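Local coordinates for protein p450 cytochrome, putative (Rippkaea orientalis, PDB 6Y01) that probably binds and carries the molybdenum cofactor (Moco) through a Rossmann-type fold, as a Moco carrier protein of the SLOG clan, at residues 115-118 / 119-123; 137-141 / 142-146. All coordinates share one frame; numbering follows the deposited sequence. Where two conformers were deposited one is given.

Overall arrangement
Contacts 1 and 2 are two successive turns at which a strand of the parallel sheet gives way to a helix. Contact 1 comes first in the chain, between strand 111-115 and helix 119-130. Contact 2 follows, between strand 135-138 and helix 142-151. The two strands are neighbours in the sheet, so the contacts lie side by side, with centres about 10 Å apart. They touch directly. Gly116 N probably donates to Leu138 O, and Ile117 packs on Asp141 and Ser144. Both turns lie at the C-terminal ends of their parallel strands in the Rossmann-type domain, and both also reach the second subunit.

Contact 1 (115-118 / 119-123); sequences CGIG and LGTLS
Ile117 and Leu122 touch through their end methyls, the side chains crossing at a slant, with CD1 of Ile117 3.9 Å from CD1 of Leu122. Ile117 brings its long branch to the helix: CG1 stands anti to the backbone N (chi1 -165°), and CD1 then leans to the first turn. Thr121 faces the loop with its methyl. Its CG2 lies 3.7 Å from Gly116 O, while OG1 takes the other branch, beside its own backbone N. Gly116 O and Gly118 N are buried here and have no polar partner in the model. Gly118 is the N-cap residue. Its carbonyl O accepts from Leu122 N at 2.9 Å, a fairly straight bond that closes the first helical turn. CB of Leu122 is also close, 3.4 Å from Gly118 O. This is a strand-loop-helix connection of the Rossmann-type fold. Its glycine-rich stretch, with Gly116, Gly118 and Gly120, leads from the C-terminal end of parallel strand 111-115 into helix 119-130. Leu122 also touches Phe148 of helix 142-151 in the same chain, and Thr121 touches Pro23. Leu119 packs on Leu151, and Leu122 on Phe148, of the second subunit.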
loop_
_atom_site.group_PDB
_atom_site.type_symbol
_atom_site.label_atom_id
_atom_site.label_comp_id
_atom_site.label_asym_id
_atom_site.label_seq_id
_atom_site.Cartn_x
_atom_site.Cartn_y
_atom_site.Cartn_z
ATOM N N CYS D 115 -10.546 -4.089 21.140
ATOM C CA CYS D 115 -11.506 -4.871 21.910
ATOM C C CYS D 115 -11.043 -6.312 21.870
ATOM O O CYS D 115 -11.292 -7.020 20.896
ATOM C CB CYS D 115 -12.897 -4.643 21.310
ATOM S SG CYS D 115 -14.226 -5.508 22.113
ATOM N N GLY D 116 -10.351 -6.728 22.923
ATOM C CA GLY D 116 -9.618 -7.989 22.968
ATOM C C GLY D 116 -8.216 -7.822 22.395
ATOM O O GLY D 116 -7.793 -6.734 22.012
ATOM N N ILE D 117 -7.501 -8.913 22.295
ATOM C CA ILE D 117 -6.078 -8.888 21.856
ATOM C C ILE D 117 -5.812 -10.113 21.011
ATOM O O ILE D 117 -6.439 -11.157 21.153
ATOM C CB ILE D 117 -5.161 -8.798 23.082
ATOM C CG1 ILE D 117 -3.748 -8.396 22.662
ATOM C CG2 ILE D 117 -5.201 -10.113 23.820
ATOM C CD1 ILE D 117 -3.678 -6.938 22.205
ATOM N N GLY D 118 -4.897 -9.980 20.107
ATOM C CA GLY D 118 -4.453 -10.998 19.164
ATOM C C GLY D 118 -3.311 -10.348 18.356
ATOM O O GLY D 118 -3.016 -9.155 18.541
ATOM N N LEU D 119 -2.706 -11.099 17.449
ATOM C CA LEU D 119 -1.562 -10.586 16.699
ATOM C C LEU D 119 -1.952 -9.407 15.807
ATOM O O LEU D 119 -1.242 -8.390 15.752
ATOM C CB LEU D 119 -0.950 -11.734 15.926
ATOM C CG LEU D 119 -0.218 -12.766 16.789
ATOM C CD1 LEU D 119 0.130 -13.992 15.962
ATOM C CD2 LEU D 119 1.106 -12.154 17.326
ATOM N N GLY D 120 -3.042 -9.518 15.052
ATOM C CA GLY D 120 -3.400 -8.420 14.150
ATOM C C GLY D 120 -3.730 -7.181 14.941
ATOM O O GLY D 120 -3.326 -6.074 14.579
ATOM N N THR D 121 -4.439 -7.352 16.053
ATOM C CA THR D 121 -4.820 -6.226 16.911
ATOM C C THR D 121 -3.566 -5.574 17.479
ATOM O O THR D 121 -3.500 -4.350 17.528
ATOM C CB THR D 121 -5.798 -6.713 17.991
ATOM O OG1 THR D 121 -6.979 -7.279 17.360
ATOM C CG2 THR D 121 -6.203 -5.563 18.885
ATOM N N LEU D 122 -2.620 -6.380 17.913
ATOM C CA LEU D 122 -1.342 -5.820 18.442
ATOM C C LEU D 122 -0.681 -4.947 17.383
ATOM O O LEU D 122 -0.202 -3.827 17.715
ATOM C CB LEU D 122 -0.409 -6.953 18.828
ATOM C CG LEU D 122 0.671 -6.611 19.817
ATOM C CD1 LEU D 122 0.091 -6.338 21.202
ATOM C CD2 LEU D 122 1.600 -7.803 19.918
ATOM N N SER D 123 -0.648 -5.415 16.140
ATOM C CA SER D 123 -0.030 -4.626 15.041
ATOM C C SER D 123 -0.764 -3.297 14.880
ATOM O O SER D 123 -0.121 -2.264 14.718
ATOM C CB SER D 123 0.060 -5.385 13.734
ATOM O OG SER D 123 -1.158 -5.412 12.990
#

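Contact 2 (137-141 / 142-146)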
loop_
_atom_site.group_PDB
_atom_site.type_symbol
_atom_site.label_atom_id
_atom_site.label_comp_id
_atom_site.label_asym_id
_atom_site.label_seq_id
_atom_site.Cartn_x
_atom_site.Cartn_y
_atom_site.Cartn_z
ATOM N N LEU D 137 -7.718 0.666 25.080
ATOM C CA LEU D 137 -7.684 -0.798 25.224
ATOM C C LEU D 137 -8.857 -1.244 26.085
ATOM O O LEU D 137 -9.025 -0.769 27.193
ATOM C CB LEU D 137 -6.360 -1.223 25.857
ATOM C CG LEU D 137 -5.103 -0.718 25.135
ATOM C CD1 LEU D 137 -3.854 -1.197 25.896
ATOM C CD2 LEU D 137 -5.065 -1.190 23.714
ATOM N N LEU D 138 -9.590 -2.200 25.564
ATOM C CA LEU D 138 -10.709 -2.858 26.294
ATOM C C LEU D 138 -10.439 -4.360 26.268
ATOM O O LEU D 138 -10.813 -5.053 25.304
ATOM C CB LEU D 138 -12.039 -2.444 25.653
ATOM C CG LEU D 138 -13.253 -3.010 26.351
ATOM C CD1 LEU D 138 -13.489 -2.375 27.698
ATOM C CD2 LEU D 138 -14.448 -2.768 25.467
ATOM N N ASN D 139 -9.658 -4.827 27.245
ATOM C CA ASN D 139 -9.224 -6.229 27.252
ATOM C C ASN D 139 -8.799 -6.625 28.645
ATOM O O ASN D 139 -8.725 -5.760 29.532
ATOM C CB ASN D 139 -8.104 -6.504 26.246
ATOM C CG ASN D 139 -6.792 -5.840 26.567
ATOM O OD1 ASN D 139 -6.320 -5.881 27.711
ATOM N ND2 ASN D 139 -6.261 -5.179 25.562
ATOM N N ASP D 140 -8.524 -7.911 28.794
ATOM C CA ASP D 140 -8.100 -8.505 30.079
ATOM C C ASP D 140 -6.659 -8.990 29.969
ATOM O O ASP D 140 -6.356 -9.998 30.590
ATOM C CB ASP D 140 -9.055 -9.630 30.484
ATOM C CG ASP D 140 -10.433 -9.093 30.809
ATOM O OD1 ASP D 140 -10.493 -8.034 31.486
ATOM O OD2 ASP D 140 -11.445 -9.703 30.348
ATOM N N ASP D 141 -5.829 -8.283 29.196
ATOM C CA ASP D 141 -4.418 -8.658 28.959
ATOM C C ASP D 141 -3.488 -7.620 29.601
ATOM O O ASP D 141 -3.111 -6.637 28.945
ATOM C CB ASP D 141 -4.118 -8.792 27.467
ATOM C CG ASP D 141 -2.762 -9.413 27.203
ATOM O OD1 ASP D 141 -2.567 -10.532 27.608
ATOM O OD2 ASP D 141 -1.875 -8.710 26.656
ATOM N N LEU D 142 -3.071 -7.876 30.836
ATOM C CA LEU D 142 -2.231 -6.926 31.591
ATOM C C LEU D 142 -0.858 -6.752 30.936
ATOM O O LEU D 142 -0.330 -5.638 31.009
ATOM C CB LEU D 142 -2.116 -7.400 33.035
ATOM C CG LEU D 142 -3.423 -7.453 33.808
ATOM C CD1 LEU D 142 -3.150 -7.981 35.208
ATOM C CD2 LEU D 142 -4.095 -6.073 33.840
ATOM N N LEU D 143 -0.312 -7.788 30.290
ATOM C CA LEU D 143 1.008 -7.692 29.612
ATOM C C LEU D 143 0.945 -6.633 28.512
ATOM O O LEU D 143 1.845 -5.763 28.471
ATOM C CB LEU D 143 1.427 -9.016 28.972
ATOM C CG LEU D 143 2.087 -10.062 29.847
ATOM C CD1 LEU D 143 2.428 -11.275 28.989
ATOM C CD2 LEU D 143 3.319 -9.504 30.499
ATOM N N SER D 144 -0.040 -6.735 27.612
ATOM C CA SER D 144 -0.195 -5.774 26.494
ATOM C C SER D 144 -0.426 -4.371 27.050
ATOM O O SER D 144 0.115 -3.426 26.478
ATOM C CB SER D 144 -1.294 -6.176 25.495
ATOM O OG SER D 144 -2.599 -6.075 26.057
ATOM N N GLN D 145 -1.169 -4.242 28.144
ATOM C CA GLN D 145 -1.501 -2.926 28.717
ATOM C C GLN D 145 -0.214 -2.269 29.205
ATOM O O GLN D 145 0.056 -1.119 28.843
ATOM C CB GLN D 145 -2.560 -3.048 29.815
ATOM C CG GLN D 145 -3.920 -3.500 29.281
ATOM C CD GLN D 145 -4.930 -3.686 30.390
ATOM O OE1 GLN D 145 -4.736 -3.214 31.506
ATOM N NE2 GLN D 145 -6.004 -4.411 30.088
ATOM N N GLU D 146 0.587 -3.018 29.947
ATOM C CA GLU D 146 1.869 -2.501 30.496
ATOM C C GLU D 146 2.827 -2.176 29.338
ATOM O O GLU D 146 3.442 -1.099 29.321
ATOM C CB GLU D 146 2.484 -3.534 31.435
#
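Asn139 and Gln145 join their side-chain amides across the turn. Gln145 NE2 donates to Asn139 OD1 at 2.8 Å, with an N-H...O angle of 164°. The acceptor lies near the amide plane of Gln145, but the donor stands above the carbonyl plane of Asn139. The two amide planes are 31° apart. From the opposite face, Asp141 N donates to the same OD1 at 2.9 Å and forms an Asx turn. Asn139 CG sits between its backbone N and carbonyl carbon (chi1 67°), which turns OD1 back over the turn. A leucine in its place would probably leave Asp141 N and Gln145 NE2 without this acceptor and free the Gln145 amide to turn. The backbone O of Asp141, the N-cap residue, also has two donors. Gln145 N reaches it at 3.2 Å in the carbonyl plane, and Ser144 OG at 3.0 Å. The Asp141 carboxylate caps Ser144 N through OD2, although the position of OD2 is less sure. Apolar contact is slight: Leu137 CD1 lies 4.1 Å from Gln145 CG. The turn links strand 135-138 to helix 142-151 and so opens a beta-alpha-beta unit that ends in strand 157-158. Leu137 and Gln145 both touch Ile158 of that strand, and Leu143 packs on Leu143 of the second subunit.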